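Local coordinates for SusD superfamily protein (Bacteroides vulgatus ATCC 8482, PDB 3JQ0) that probably binds glycans or other nutrients at the outer membrane, as members of the SusD family do, though its own ligand is not established, at residues Q81-I86 / G109-L114; N101-E106 / F173-H178; G308-D313 / E415-N420; W422-N427 / V460-S465. One frame throughout, in Å; residues are numbered along the deposited sequence. Where two conformers were deposited one is given.

The four contacts fall into two pairs on opposite sides of the centre of this SusD-like chain, whose regular structure is mostly helix. Contacts 1 and 2 share helix 97-122, and their centres lie about 13 Å apart; the CE of selenomethionine Met85 in contact 1 packs 3.4 Å from Tyr103 CG in contact 2. The centres of contacts 3 and 4 are likewise about 13 Å apart, and Tyr417 of contact 3 lies against Met423, Lys424 and Pro425 of contact 4. Between the pairs the centres are about 35 to 43 Å apart. The sulfate in contact 3 and the Tris near Phe173 in contact 2 probably come from the crystallisation liquor, and neither establishes a nutrient site.

Contact 1 of 4, residues Q81-I86 / G109-L114; sequences QINQMI and GMRAYL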
loop_
_atom_site.group_PDB
_atom_site.type_symbol
_atom_site.label_atom_id
_atom_site.label_comp_id
_atom_site.label_asym_id
_atom_site.label_seq_id
_atom_site.Cartn_x
_atom_site.Cartn_y
_atom_site.Cartn_z
ATOM N N GLN A 81 -1.816 -20.837 10.109
ATOM C CA GLN A 81 -1.384 -21.686 9.005
ATOM C C GLN A 81 0.102 -21.524 8.672
ATOM O O GLN A 81 0.777 -22.482 8.355
ATOM C CB GLN A 81 -2.265 -21.438 7.752
ATOM C CG GLN A 81 -3.783 -21.682 7.989
ATOM C CD GLN A 81 -4.085 -23.043 8.412
ATOM O OE1 GLN A 81 -3.733 -23.980 7.710
ATOM N NE2 GLN A 81 -4.776 -23.193 9.561
ATOM N N ILE A 82 0.628 -20.296 8.719
ATOM C CA ILE A 82 2.046 -20.068 8.486
ATOM C C ILE A 82 2.849 -20.868 9.524
ATOM O O ILE A 82 3.886 -21.473 9.214
ATOM C CB ILE A 82 2.406 -18.559 8.537
ATOM C CG1 ILE A 82 1.727 -17.780 7.398
ATOM C CG2 ILE A 82 3.918 -18.397 8.495
ATOM C CD1 ILE A 82 1.759 -16.262 7.570
ATOM N N ASN A 83 2.421 -20.786 10.780
ATOM C CA ASN A 83 3.118 -21.507 11.848
ATOM C C ASN A 83 3.189 -23.012 11.596
ATOM O O ASN A 83 4.220 -23.664 11.811
ATOM C CB ASN A 83 2.453 -21.234 13.180
ATOM C CG ASN A 83 2.582 -19.768 13.630
ATOM O OD1 ASN A 83 3.408 -19.004 13.128
ATOM N ND2 ASN A 83 1.756 -19.375 14.581
ATOM N N GLN A 84 2.106 -23.567 11.084
ATOM C CA GLN A 84 2.096 -24.952 10.632
ATOM C C GLN A 84 3.101 -25.217 9.503
ATOM O O GLN A 84 3.877 -26.175 9.579
ATOM C CB GLN A 84 0.685 -25.321 10.201
ATOM C CG GLN A 84 0.525 -26.751 9.733
ATOM C CD GLN A 84 -0.892 -27.127 9.387
ATOM O OE1 GLN A 84 -1.818 -26.311 9.494
ATOM N NE2 GLN A 84 -1.067 -28.361 8.938
HETATM N N MSE A 85 3.110 -24.359 8.474
HETATM C CA MSE A 85 4.086 -24.525 7.413
HETATM C C MSE A 85 5.508 -24.502 7.955
HETATM O O MSE A 85 6.355 -25.292 7.536
HETATM C CB MSE A 85 3.915 -23.428 6.346
HETATM C CG MSE A 85 4.823 -23.521 5.161
HETATM SE SE MSE A 85 4.344 -25.022 4.035
HETATM C CE MSE A 85 5.707 -24.758 2.647
ATOM N N ILE A 86 5.814 -23.574 8.865
ATOM C CA ILE A 86 7.160 -23.493 9.427
ATOM C C ILE A 86 7.544 -24.823 10.098
ATOM O O ILE A 86 8.640 -25.375 9.880
ATOM C CB ILE A 86 7.331 -22.307 10.410
ATOM C CG1 ILE A 86 7.252 -20.982 9.647
ATOM C CG2 ILE A 86 8.663 -22.415 11.205
ATOM C CD1 ILE A 86 7.006 -19.756 10.525
ATOM N N GLY A 109 9.098 -14.781 6.507
ATOM C CA GLY A 109 8.899 -13.420 5.990
ATOM C C GLY A 109 7.432 -13.010 6.078
ATOM O O GLY A 109 7.120 -11.901 6.533
HETATM N N MSE A 110 6.528 -13.906 5.637
HETATM C CA MSE A 110 5.097 -13.598 5.709
HETATM C C MSE A 110 4.628 -13.426 7.144
HETATM O O MSE A 110 3.761 -12.560 7.420
HETATM C CB MSE A 110 4.268 -14.648 4.996
HETATM C CG MSE A 110 4.398 -14.665 3.468
HETATM SE SE MSE A 110 3.184 -15.901 2.606
HETATM C CE MSE A 110 4.110 -17.549 3.075
ATOM N N ARG A 111 5.163 -14.220 8.073
ATOM C CA ARG A 111 4.760 -14.056 9.461
ATOM C C ARG A 111 5.144 -12.667 9.987
ATOM O O ARG A 111 4.335 -11.949 10.592
ATOM C CB ARG A 111 5.340 -15.168 10.359
ATOM C CG ARG A 111 4.840 -15.079 11.789
ATOM C CD ARG A 111 5.048 -16.327 12.583
ATOM N NE ARG A 111 6.436 -16.514 12.936
ATOM C CZ ARG A 111 6.883 -17.588 13.585
ATOM N NH1 ARG A 111 6.084 -18.591 13.808
ATOM N NH2 ARG A 111 8.126 -17.641 13.951
ATOM N N ALA A 112 6.382 -12.265 9.726
ATOM C CA ALA A 112 6.867 -10.937 10.127
ATOM C C ALA A 112 6.017 -9.843 9.473
ATOM O O ALA A 112 5.705 -8.838 10.107
ATOM C CB ALA A 112 8.331 -10.793 9.747
ATOM N N TYR A 113 5.668 -10.032 8.201
ATOM C CA TYR A 113 4.889 -9.047 7.460
ATOM C C TYR A 113 3.537 -8.784 8.117
ATOM O O TYR A 113 3.104 -7.649 8.320
ATOM C CB TYR A 113 4.719 -9.571 6.015
ATOM C CG TYR A 113 3.915 -8.647 5.151
ATOM C CD1 TYR A 113 4.457 -7.473 4.612
ATOM C CD2 TYR A 113 2.576 -8.912 4.889
ATOM C CE1 TYR A 113 3.663 -6.591 3.845
ATOM C CE2 TYR A 113 1.819 -8.067 4.109
ATOM C CZ TYR A 113 2.330 -6.914 3.635
ATOM O OH TYR A 113 1.527 -6.017 2.938
ATOM N N LEU A 114 2.846 -9.853 8.496
ATOM C CA LEU A 114 1.561 -9.719 9.147
ATOM C C LEU A 114 1.709 -9.082 10.531
ATOM O O LEU A 114 0.946 -8.180 10.876
ATOM C CB LEU A 114 0.827 -11.063 9.218
ATOM C CG LEU A 114 0.426 -11.663 7.887
ATOM C CD1 LEU A 114 -0.165 -13.052 8.060
ATOM C CD2 LEU A 114 -0.583 -10.761 7.135
#
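Arg111 reaches from helix 97-122 across to helix 75-91, meeting three residues on the way. Its CB lies 4.0 Å from Ile82 CG2, where the two segments have their nearest CA atoms. With CG anti to the backbone N (chi1 -175°), the chain runs outward to CD, which passes 3.2 Å from Asn83 OD1, and a bend at chi3 then turns the guanidinium back toward the same oxygen. NH1 donates to Asn83 OD1 at 2.8 Å, nearly straight at 162°; the oxygen lies in the guanidinium plane, whereas the donor stands well above the amide's carbonyl plane. Over one guanidinium face sits Ile86 CD1, 3.6 Å from NH1. Beside this polar link, Ile82 CD1 touches both Leu114 CD1 and Met110 CB, and the axes of the two near-antiparallel segments approach to 10.1 Å. Asp159 takes NH2 in a salt bridge, while Asn83 ND2 serves the carbonyls of Tyr128 and Asp130. The buried positive charge is thus probably balanced by Asp159, with Asn83 helping to fix the guanidinium's orientation.

Contact 2 of 4, residues N101-E106 / F173-H178; sequences NYYLGE and FKLGRH
Lys174 lays its aliphatic chain over one face of the Tyr102 ring, and this is the tight part of the contact. Its CB stands 3.7 Å from the ring centroid in a CH-pi contact, and CD follows 3.7 Å from Tyr102 CG. The stem is straight because CG is anti to the backbone N (chi1 180°) and the next two torsions are extended too; only the last bends, bringing NZ to Thr99 OG1 in a weak hydrogen bond. A water ties the phenol to the turn: it donates to Tyr102 OH at 2.9 Å and to Gly176 O, and accepts from Leu175 N at 3.0 Å. Phe167 packs edge-to-face with Tyr102, and the phenol also bonds to Ser172 O.

Leu175 meets the two rings more loosely. Its CD1 lies 4.0 Å from Tyr102 CD2 and 4.4 Å from Tyr103 CE1, and comes nearer, at 3.6 Å, to Glu106 OE1, an oxygen already bonded to Asn16. Lys174 and Leu175 are both partly exposed, whereas the helix residues they cover are buried. The arrangement is a type I beta turn, Phe173 to Gly176, in the connection between helices 149-167 and 182-199, folded over the side of helix 97-122 in a helical SusD-like fold.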
loop_
_atom_site.group_PDB
_atom_site.type_symbol
_atom_site.label_atom_id
_atom_site.label_comp_id
_atom_site.label_asym_id
_atom_site.label_seq_id
_atom_site.Cartn_x
_atom_site.Cartn_y
_atom_site.Cartn_z
ATOM N N ASN A 101 14.605 -24.449 2.249
ATOM C CA ASN A 101 15.028 -23.108 2.650
ATOM C C ASN A 101 14.150 -22.030 2.044
ATOM O O ASN A 101 13.870 -21.027 2.689
ATOM C CB ASN A 101 16.507 -22.908 2.313
ATOM C CG ASN A 101 17.442 -23.654 3.269
ATOM O OD1 ASN A 101 17.053 -24.049 4.360
ATOM N ND2 ASN A 101 18.710 -23.784 2.865
ATOM N N TYR A 102 13.787 -22.190 0.780
ATOM C CA TYR A 102 12.987 -21.172 0.122
ATOM C C TYR A 102 11.628 -21.046 0.826
ATOM O O TYR A 102 11.145 -19.948 1.085
ATOM C CB TYR A 102 12.799 -21.438 -1.385
ATOM C CG TYR A 102 12.547 -20.151 -2.157
ATOM C CD1 TYR A 102 13.610 -19.309 -2.512
ATOM C CD2 TYR A 102 11.254 -19.710 -2.431
ATOM C CE1 TYR A 102 13.416 -18.144 -3.164
ATOM C CE2 TYR A 102 11.044 -18.503 -3.100
ATOM C CZ TYR A 102 12.129 -17.732 -3.443
ATOM O OH TYR A 102 11.917 -16.534 -4.094
ATOM N N TYR A 103 10.998 -22.184 1.118
ATOM C CA TYR A 103 9.718 -22.146 1.820
ATOM C C TYR A 103 9.860 -21.496 3.199
ATOM O O TYR A 103 8.984 -20.724 3.595
ATOM C CB TYR A 103 9.117 -23.521 2.003
ATOM C CG TYR A 103 8.555 -24.216 0.785
ATOM C CD1 TYR A 103 7.804 -23.554 -0.159
ATOM C CD2 TYR A 103 8.749 -25.571 0.608
ATOM C CE1 TYR A 103 7.272 -24.198 -1.212
ATOM C CE2 TYR A 103 8.253 -26.211 -0.466
ATOM C CZ TYR A 103 7.503 -25.547 -1.386
ATOM O OH TYR A 103 6.918 -26.188 -2.475
ATOM N N LEU A 104 10.930 -21.780 3.934
ATOM C CA LEU A 104 11.129 -21.180 5.237
ATOM C C LEU A 104 11.358 -19.674 5.077
ATOM O O LEU A 104 10.818 -18.893 5.877
ATOM C CB LEU A 104 12.276 -21.861 5.979
ATOM C CG LEU A 104 11.993 -23.282 6.456
ATOM C CD1 LEU A 104 13.243 -23.972 7.039
ATOM C CD2 LEU A 104 10.864 -23.300 7.452
ATOM N N GLY A 105 12.119 -19.268 4.055
ATOM C CA GLY A 105 12.320 -17.836 3.828
ATOM C C GLY A 105 10.976 -17.158 3.634
ATOM O O GLY A 105 10.688 -16.095 4.231
ATOM N N GLU A 106 10.105 -17.792 2.856
ATOM C CA GLU A 106 8.788 -17.237 2.623
ATOM C C GLU A 106 7.903 -17.217 3.859
ATOM O O GLU A 106 7.207 -16.200 4.110
ATOM C CB GLU A 106 8.091 -17.966 1.486
ATOM C CG GLU A 106 8.795 -17.885 0.152
ATOM C CD GLU A 106 7.981 -18.486 -0.955
ATOM O OE1 GLU A 106 7.564 -19.630 -0.809
ATOM O OE2 GLU A 106 7.771 -17.838 -2.036
ATOM N N PHE A 173 13.630 -14.786 -8.005
ATOM C CA PHE A 173 12.199 -14.930 -7.718
ATOM C C PHE A 173 11.881 -16.368 -8.124
ATOM O O PHE A 173 11.261 -16.617 -9.158
ATOM C CB PHE A 173 11.381 -13.901 -8.517
ATOM C CG PHE A 173 11.664 -12.473 -8.126
ATOM C CD1 PHE A 173 11.153 -11.957 -6.947
ATOM C CD2 PHE A 173 12.431 -11.639 -8.931
ATOM C CE1 PHE A 173 11.402 -10.662 -6.588
ATOM C CE2 PHE A 173 12.693 -10.364 -8.559
ATOM C CZ PHE A 173 12.154 -9.862 -7.386
ATOM N N LYS A 174 12.294 -17.308 -7.273
ATOM C CA LYS A 174 12.203 -18.726 -7.587
ATOM C C LYS A 174 10.782 -19.162 -7.866
ATOM O O LYS A 174 10.566 -20.011 -8.713
ATOM C CB LYS A 174 12.777 -19.573 -6.446
ATOM C CG LYS A 174 12.734 -21.089 -6.666
ATOM C CD LYS A 174 13.258 -21.757 -5.376
ATOM C CE LYS A 174 13.269 -23.275 -5.378
ATOM N NZ LYS A 174 12.209 -23.814 -4.459
ATOM N N LEU A 175 9.814 -18.579 -7.154
ATOM C CA LEU A 175 8.413 -18.905 -7.336
ATOM C C LEU A 175 7.626 -17.727 -7.939
ATOM O O LEU A 175 6.391 -17.704 -7.888
ATOM C CB LEU A 175 7.811 -19.340 -6.034
ATOM C CG LEU A 175 8.409 -20.622 -5.456
ATOM C CD1 LEU A 175 7.809 -20.949 -4.127
ATOM C CD2 LEU A 175 8.212 -21.836 -6.392
ATOM N N GLY A 176 8.361 -16.780 -8.513
ATOM C CA GLY A 176 7.762 -15.605 -9.153
ATOM C C GLY A 176 7.617 -14.409 -8.214
ATOM O O GLY A 176 7.693 -14.539 -6.992
ATOM N N ARG A 177 7.360 -13.256 -8.826
ATOM C CA ARG A 177 7.211 -12.010 -8.068
ATOM C C ARG A 177 5.900 -11.946 -7.322
ATOM O O ARG A 177 5.736 -11.048 -6.501
ATOM C CB ARG A 177 7.356 -10.818 -9.007
ATOM C CG ARG A 177 8.719 -10.723 -9.643
ATOM C CD ARG A 177 8.710 -9.856 -10.922
ATOM N NE ARG A 177 9.970 -10.009 -11.638
ATOM C CZ ARG A 177 11.046 -9.266 -11.473
ATOM N NH1 ARG A 177 11.040 -8.193 -10.714
ATOM N NH2 ARG A 177 12.141 -9.546 -12.164
ATOM N N HIS A 178 4.978 -12.863 -7.604
ATOM C CA HIS A 178 3.742 -12.921 -6.840
ATOM C C HIS A 178 3.821 -13.872 -5.648
ATOM O O HIS A 178 2.838 -14.050 -4.955
ATOM C CB HIS A 178 2.605 -13.273 -7.784
ATOM C CG HIS A 178 2.779 -14.615 -8.410
ATOM N ND1 HIS A 178 3.947 -14.971 -9.045
ATOM C CD2 HIS A 178 1.961 -15.678 -8.468
ATOM C CE1 HIS A 178 3.834 -16.211 -9.470
ATOM N NE2 HIS A 178 2.632 -16.645 -9.155
HETATM O O HOH W 1 9.474 -16.102 -5.502
#

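Contact 3 of 4, residues G308-D313 / E415-N420; sequences GFRNND and EFYTDN. With SO4 (sulfate ion), chain I.
Phe416 and Arg310 supply the apolar core of this contact. Arg310 CD sits over the centre of the Phe416 ring, 3.6 Å from its centroid, a CH-pi contact made possible by bends at chi2 and chi3 that fold the arginine chain back across the ring; the guanidinium plane lies 32° from that of the ring. Gly308 C meets the ring's edge, and Phe309 O comes within 3.3 Å of Phe416 CE1. On the Tyr417 side, the hydroxyl lies 4.0 Å from Arg310 CD.

The polar contacts gather round a sulfate, probably from the crystallisation liquor. Arg310 NE donates to its O3 at 2.9 Å, and NH2 to O2 at 2.9 Å with an angle of 168°, so the anion meets the guanidinium at its edge. Asn311 N, in the type II beta turn from Arg310 to Asp313, adds a third bond, 3.0 Å to O3. The remaining nitrogen, NH1, forms a salt bridge with Asp411, which also bonds to Tyr417 OH.

Arg310 and Phe416 both touch Arg440 of helix 430-441, which therefore borders the two segments. The 308-313 loop leads into helix 315-319 and reaches helix 383-394 at Tyr394, while Phe416 and Tyr417 belong to the short helix 414-417.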
loop_
_atom_site.group_PDB
_atom_site.type_symbol
_atom_site.label_atom_id
_atom_site.label_comp_id
_atom_site.label_asym_id
_atom_site.label_seq_id
_atom_site.Cartn_x
_atom_site.Cartn_y
_atom_site.Cartn_z
ATOM N N GLY A 308 -2.539 18.045 -6.280
ATOM C CA GLY A 308 -1.761 16.837 -6.059
ATOM C C GLY A 308 -0.461 16.777 -6.839
ATOM O O GLY A 308 0.535 16.232 -6.362
ATOM N N PHE A 309 -0.504 17.281 -8.093
ATOM C CA PHE A 309 0.535 16.994 -9.108
ATOM C C PHE A 309 0.832 18.233 -9.906
ATOM O O PHE A 309 -0.077 18.989 -10.284
ATOM C CB PHE A 309 0.014 15.907 -10.073
ATOM C CG PHE A 309 -0.336 14.616 -9.397
ATOM C CD1 PHE A 309 -1.617 14.445 -8.915
ATOM C CD2 PHE A 309 0.572 13.581 -9.289
ATOM C CE1 PHE A 309 -2.000 13.241 -8.291
ATOM C CE2 PHE A 309 0.199 12.383 -8.668
ATOM C CZ PHE A 309 -1.062 12.233 -8.177
ATOM N N ARG A 310 2.093 18.411 -10.220
ATOM C CA ARG A 310 2.501 19.442 -11.153
ATOM C C ARG A 310 2.115 19.059 -12.570
ATOM O O ARG A 310 1.994 17.882 -12.928
ATOM C CB ARG A 310 4.024 19.663 -11.099
ATOM C CG ARG A 310 4.594 19.975 -9.716
ATOM C CD ARG A 310 3.978 21.233 -9.070
ATOM N NE ARG A 310 4.029 22.418 -9.932
ATOM C CZ ARG A 310 5.125 23.146 -10.161
ATOM N NH1 ARG A 310 6.230 22.928 -9.489
ATOM N NH2 ARG A 310 5.079 24.145 -11.020
ATOM N N ASN A 311 1.978 20.082 -13.421
ATOM C CA ASN A 311 1.658 19.811 -14.801
ATOM C C ASN A 311 2.723 18.895 -15.420
ATOM O O ASN A 311 3.926 19.030 -15.151
ATOM C CB ASN A 311 1.563 21.108 -15.588
ATOM C CG ASN A 311 0.343 21.958 -15.224
ATOM O OD1 ASN A 311 -0.578 21.602 -14.482
ATOM N ND2 ASN A 311 0.357 23.157 -15.776
ATOM N N ASN A 312 2.261 17.988 -16.254
ATOM C CA ASN A 312 3.078 17.061 -16.992
ATOM C C ASN A 312 3.650 15.909 -16.160
ATOM O O ASN A 312 4.377 15.058 -16.708
ATOM C CB ASN A 312 4.163 17.809 -17.805
ATOM C CG ASN A 312 3.549 18.870 -18.692
ATOM O OD1 ASN A 312 3.746 20.096 -18.496
ATOM N ND2 ASN A 312 2.698 18.398 -19.555
ATOM N N ASP A 313 3.263 15.795 -14.895
ATOM C CA ASP A 313 3.524 14.595 -14.115
ATOM C C ASP A 313 2.480 13.565 -14.573
ATOM O O ASP A 313 1.293 13.726 -14.323
ATOM C CB ASP A 313 3.424 14.907 -12.629
ATOM C CG ASP A 313 3.653 13.707 -11.759
ATOM O OD1 ASP A 313 3.630 12.542 -12.222
ATOM O OD2 ASP A 313 3.876 13.949 -10.525
ATOM N N GLU A 415 2.621 29.424 -6.281
ATOM C CA GLU A 415 1.180 29.331 -6.524
ATOM C C GLU A 415 0.681 27.893 -6.263
ATOM O O GLU A 415 -0.366 27.688 -5.630
ATOM C CB GLU A 415 0.797 29.760 -7.955
ATOM C CG GLU A 415 -0.694 29.706 -8.189
ATOM C CD GLU A 415 -1.113 30.157 -9.566
ATOM O OE1 GLU A 415 -0.272 30.752 -10.284
ATOM O OE2 GLU A 415 -2.309 29.908 -9.912
ATOM N N PHE A 416 1.395 26.889 -6.780
ATOM C CA PHE A 416 0.931 25.533 -6.638
ATOM C C PHE A 416 0.858 25.149 -5.137
ATOM O O PHE A 416 -0.070 24.429 -4.708
ATOM C CB PHE A 416 1.890 24.590 -7.361
ATOM C CG PHE A 416 1.442 23.163 -7.252
ATOM C CD1 PHE A 416 0.490 22.634 -8.119
ATOM C CD2 PHE A 416 1.955 22.364 -6.228
ATOM C CE1 PHE A 416 0.047 21.335 -7.964
ATOM C CE2 PHE A 416 1.473 21.064 -6.088
ATOM C CZ PHE A 416 0.557 20.541 -6.958
ATOM N N TYR A 417 1.863 25.530 -4.350
ATOM C CA TYR A 417 1.940 25.159 -2.970
ATOM C C TYR A 417 1.130 26.019 -2.017
ATOM O O TYR A 417 0.998 25.697 -0.841
ATOM C CB TYR A 417 3.405 24.977 -2.500
ATOM C CG TYR A 417 4.037 23.787 -3.235
ATOM C CD1 TYR A 417 3.705 22.461 -2.908
ATOM C CD2 TYR A 417 4.898 23.976 -4.303
ATOM C CE1 TYR A 417 4.194 21.417 -3.623
ATOM C CE2 TYR A 417 5.392 22.903 -5.033
ATOM C CZ TYR A 417 5.006 21.613 -4.685
ATOM O OH TYR A 417 5.441 20.526 -5.437
ATOM N N THR A 418 0.608 27.123 -2.505
ATOM C CA THR A 418 -0.337 27.950 -1.738
ATOM C C THR A 418 -1.666 27.223 -1.571
ATOM O O THR A 418 -2.174 26.605 -2.508
ATOM C CB THR A 418 -0.520 29.311 -2.422
ATOM O OG1 THR A 418 0.723 30.004 -2.356
ATOM C CG2 THR A 418 -1.590 30.152 -1.718
ATOM N N ASP A 419 -2.219 27.292 -0.358
ATOM C CA ASP A 419 -3.506 26.654 -0.054
ATOM C C ASP A 419 -3.476 25.181 -0.441
ATOM O O ASP A 419 -4.418 24.661 -1.058
ATOM C CB ASP A 419 -4.675 27.383 -0.742
ATOM C CG ASP A 419 -4.848 28.810 -0.263
ATOM O OD1 ASP A 419 -4.624 29.073 0.932
ATOM O OD2 ASP A 419 -5.205 29.672 -1.098
ATOM N N ASN A 420 -2.349 24.523 -0.106
ATOM C CA ASN A 420 -2.152 23.131 -0.456
ATOM C C ASN A 420 -1.902 22.359 0.812
ATOM O O ASN A 420 -0.778 22.310 1.310
ATOM C CB ASN A 420 -1.021 22.959 -1.431
ATOM C CG ASN A 420 -0.924 21.577 -1.983
ATOM O OD1 ASN A 420 -1.341 20.613 -1.331
ATOM N ND2 ASN A 420 -0.434 21.447 -3.228
HETATM S S SO4 I . 1.661 23.929 -12.456
HETATM O O1 SO4 I . 0.296 24.087 -11.888
HETATM O O2 SO4 I . 2.558 25.037 -12.142
HETATM O O3 SO4 I . 2.022 22.654 -11.948
HETATM O O4 SO4 I . 1.404 24.056 -13.870
#

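Contact 4 of 4, residues W422-N427 / V460-S465; sequences WMKPDN and VHQYSS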
loop_
_atom_site.group_PDB
_atom_site.type_symbol
_atom_site.label_atom_id
_atom_site.label_comp_id
_atom_site.label_asym_id
_atom_site.label_seq_id
_atom_site.Cartn_x
_atom_site.Cartn_y
_atom_site.Cartn_z
ATOM N N TRP A 422 -1.958 19.256 1.437
ATOM C CA TRP A 422 -1.434 17.915 1.264
ATOM C C TRP A 422 0.094 17.782 1.217
ATOM O O TRP A 422 0.608 16.691 1.336
ATOM C CB TRP A 422 -2.043 17.264 -0.001
ATOM C CG TRP A 422 -3.514 17.072 0.120
ATOM C CD1 TRP A 422 -4.156 16.015 0.673
ATOM C CD2 TRP A 422 -4.540 17.969 -0.292
ATOM N NE1 TRP A 422 -5.516 16.193 0.632
ATOM C CE2 TRP A 422 -5.787 17.393 0.028
ATOM C CE3 TRP A 422 -4.532 19.199 -0.966
ATOM C CZ2 TRP A 422 -6.987 18.031 -0.223
ATOM C CZ3 TRP A 422 -5.700 19.810 -1.231
ATOM C CH2 TRP A 422 -6.926 19.227 -0.867
HETATM N N MSE A 423 0.801 18.872 0.943
HETATM C CA MSE A 423 2.225 18.780 0.639
HETATM C C MSE A 423 2.842 20.153 0.645
HETATM O O MSE A 423 2.160 21.184 0.593
HETATM C CB MSE A 423 2.413 18.120 -0.735
HETATM C CG MSE A 423 1.796 18.912 -1.869
HETATM SE SE MSE A 423 1.745 17.937 -3.538
HETATM C CE MSE A 423 0.218 16.890 -3.030
ATOM N N LYS A 424 4.163 20.141 0.712
ATOM C CA LYS A 424 5.000 21.343 0.855
ATOM C C LYS A 424 5.925 21.479 -0.357
ATOM O O LYS A 424 6.270 20.459 -0.994
ATOM C CB LYS A 424 5.897 21.216 2.117
ATOM C CG LYS A 424 5.168 20.924 3.439
ATOM C CD LYS A 424 4.311 22.108 3.935
ATOM C CE LYS A 424 3.493 21.842 5.248
ATOM N NZ LYS A 424 2.339 20.850 5.020
ATOM N N PRO A 425 6.418 22.700 -0.614
ATOM C CA PRO A 425 7.510 22.832 -1.533
ATOM C C PRO A 425 8.720 22.007 -1.095
ATOM O O PRO A 425 8.900 21.747 0.106
ATOM C CB PRO A 425 7.823 24.329 -1.470
ATOM C CG PRO A 425 7.384 24.719 -0.131
ATOM C CD PRO A 425 6.150 23.970 0.092
ATOM N N ASP A 426 9.559 21.643 -2.059
ATOM C CA ASP A 426 10.787 20.948 -1.721
ATOM C C ASP A 426 11.615 21.665 -0.658
ATOM O O ASP A 426 12.267 21.012 0.163
ATOM C CB ASP A 426 11.659 20.732 -2.956
ATOM C CG ASP A 426 11.143 19.714 -3.968
ATOM O OD1 ASP A 426 10.108 19.056 -3.709
ATOM O OD2 ASP A 426 11.810 19.604 -5.016
ATOM N N ASN A 427 11.614 22.995 -0.694
ATOM C CA ASN A 427 12.410 23.802 0.241
ATOM C C ASN A 427 11.945 23.707 1.681
ATOM O O ASN A 427 12.628 24.212 2.567
ATOM C CB ASN A 427 12.511 25.275 -0.265
ATOM C CG ASN A 427 11.200 25.974 -0.278
ATOM O OD1 ASN A 427 10.336 25.721 0.543
ATOM N ND2 ASN A 427 11.048 26.929 -1.218
ATOM N N VAL A 460 1.459 13.193 11.296
ATOM C CA VAL A 460 0.090 12.708 11.423
ATOM C C VAL A 460 -0.875 13.884 11.551
ATOM O O VAL A 460 -1.940 13.881 10.923
ATOM C CB VAL A 460 -0.048 11.733 12.602
ATOM C CG1 VAL A 460 -1.520 11.414 12.863
ATOM C CG2 VAL A 460 0.772 10.485 12.420
ATOM N N HIS A 461 -0.548 14.862 12.382
ATOM C CA HIS A 461 -1.446 15.962 12.650
ATOM C C HIS A 461 -1.570 16.903 11.458
ATOM O O HIS A 461 -2.619 17.477 11.237
ATOM C CB HIS A 461 -0.994 16.632 13.932
ATOM C CG HIS A 461 -1.915 17.697 14.434
ATOM N ND1 HIS A 461 -3.279 17.534 14.518
ATOM C CD2 HIS A 461 -1.651 18.921 14.933
ATOM C CE1 HIS A 461 -3.816 18.614 15.040
ATOM N NE2 HIS A 461 -2.855 19.487 15.270
ATOM N N GLN A 462 -0.497 17.087 10.710
ATOM C CA GLN A 462 -0.569 17.884 9.493
ATOM C C GLN A 462 -1.474 17.262 8.455
ATOM O O GLN A 462 -2.175 17.970 7.704
ATOM C CB GLN A 462 0.842 18.021 8.832
ATOM C CG GLN A 462 1.793 18.921 9.524
ATOM C CD GLN A 462 3.131 19.094 8.854
ATOM O OE1 GLN A 462 3.897 19.925 9.337
ATOM N NE2 GLN A 462 3.461 18.344 7.809
ATOM N N TYR A 463 -1.413 15.922 8.343
ATOM C CA TYR A 463 -1.928 15.214 7.180
ATOM C C TYR A 463 -3.050 14.220 7.520
ATOM O O TYR A 463 -3.339 13.330 6.744
ATOM C CB TYR A 463 -0.780 14.560 6.449
ATOM C CG TYR A 463 0.276 15.556 5.917
ATOM C CD1 TYR A 463 -0.117 16.675 5.189
ATOM C CD2 TYR A 463 1.629 15.300 6.102
ATOM C CE1 TYR A 463 0.824 17.553 4.679
ATOM C CE2 TYR A 463 2.560 16.163 5.609
ATOM C CZ TYR A 463 2.169 17.280 4.877
ATOM O OH TYR A 463 3.118 18.160 4.354
ATOM N N SER A 464 -3.722 14.443 8.631
ATOM C CA SER A 464 -4.890 13.683 8.995
ATOM C C SER A 464 -5.649 14.386 10.083
ATOM O O SER A 464 -5.115 15.270 10.752
ATOM C CB SER A 464 -4.526 12.274 9.511
ATOM O OG SER A 464 -4.158 12.272 10.885
ATOM N N SER A 465 -6.849 13.880 10.355
ATOM C CA SER A 465 -7.691 14.320 11.479
ATOM C C SER A 465 -7.572 13.401 12.699
ATOM O O SER A 465 -8.367 13.528 13.622
ATOM C CB SER A 465 -9.119 14.403 11.038
ATOM O OG SER A 465 -9.542 13.131 10.559
#
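Lys424 meets Tyr463 where a loop of the helical SusD-like fold, between helices 414-417 and 430-441, packs beside helix 457-463. In the conformer given, Lys424 NZ donates to Tyr463 OH at 2.9 Å, and bends at chi2 (-69°) and chi4 curl the chain round the hydroxyl, with CG 3.6 Å and CE 3.8 Å from that oxygen. The lysine was also modelled in a second conformer, so this bond may not be constant. The loop backbone also touches the tyrosine: Trp422 O lies 3.5 Å from Tyr463 CE1, and CA of selenomethionine Met423 lies 3.9 Å from Tyr463 OH.

Behind this first shell stands Glu432 of helix 430-441. Its OE1 bonds to Tyr463 OH and its OE2 to Gln462 NE2, so one carboxylate probably steadies both side chains; it would probably also help balance the Lys424 charge. The CB of Trp422 points away from 460-465, and Trp422 NE1 bonds to Asp39 O. Ile452 of helix 448-455 touches Tyr463. Within 460-465 itself, Gln462 CB sits over the centre of one face of the Tyr463 ring, 3.8 Å above its plane.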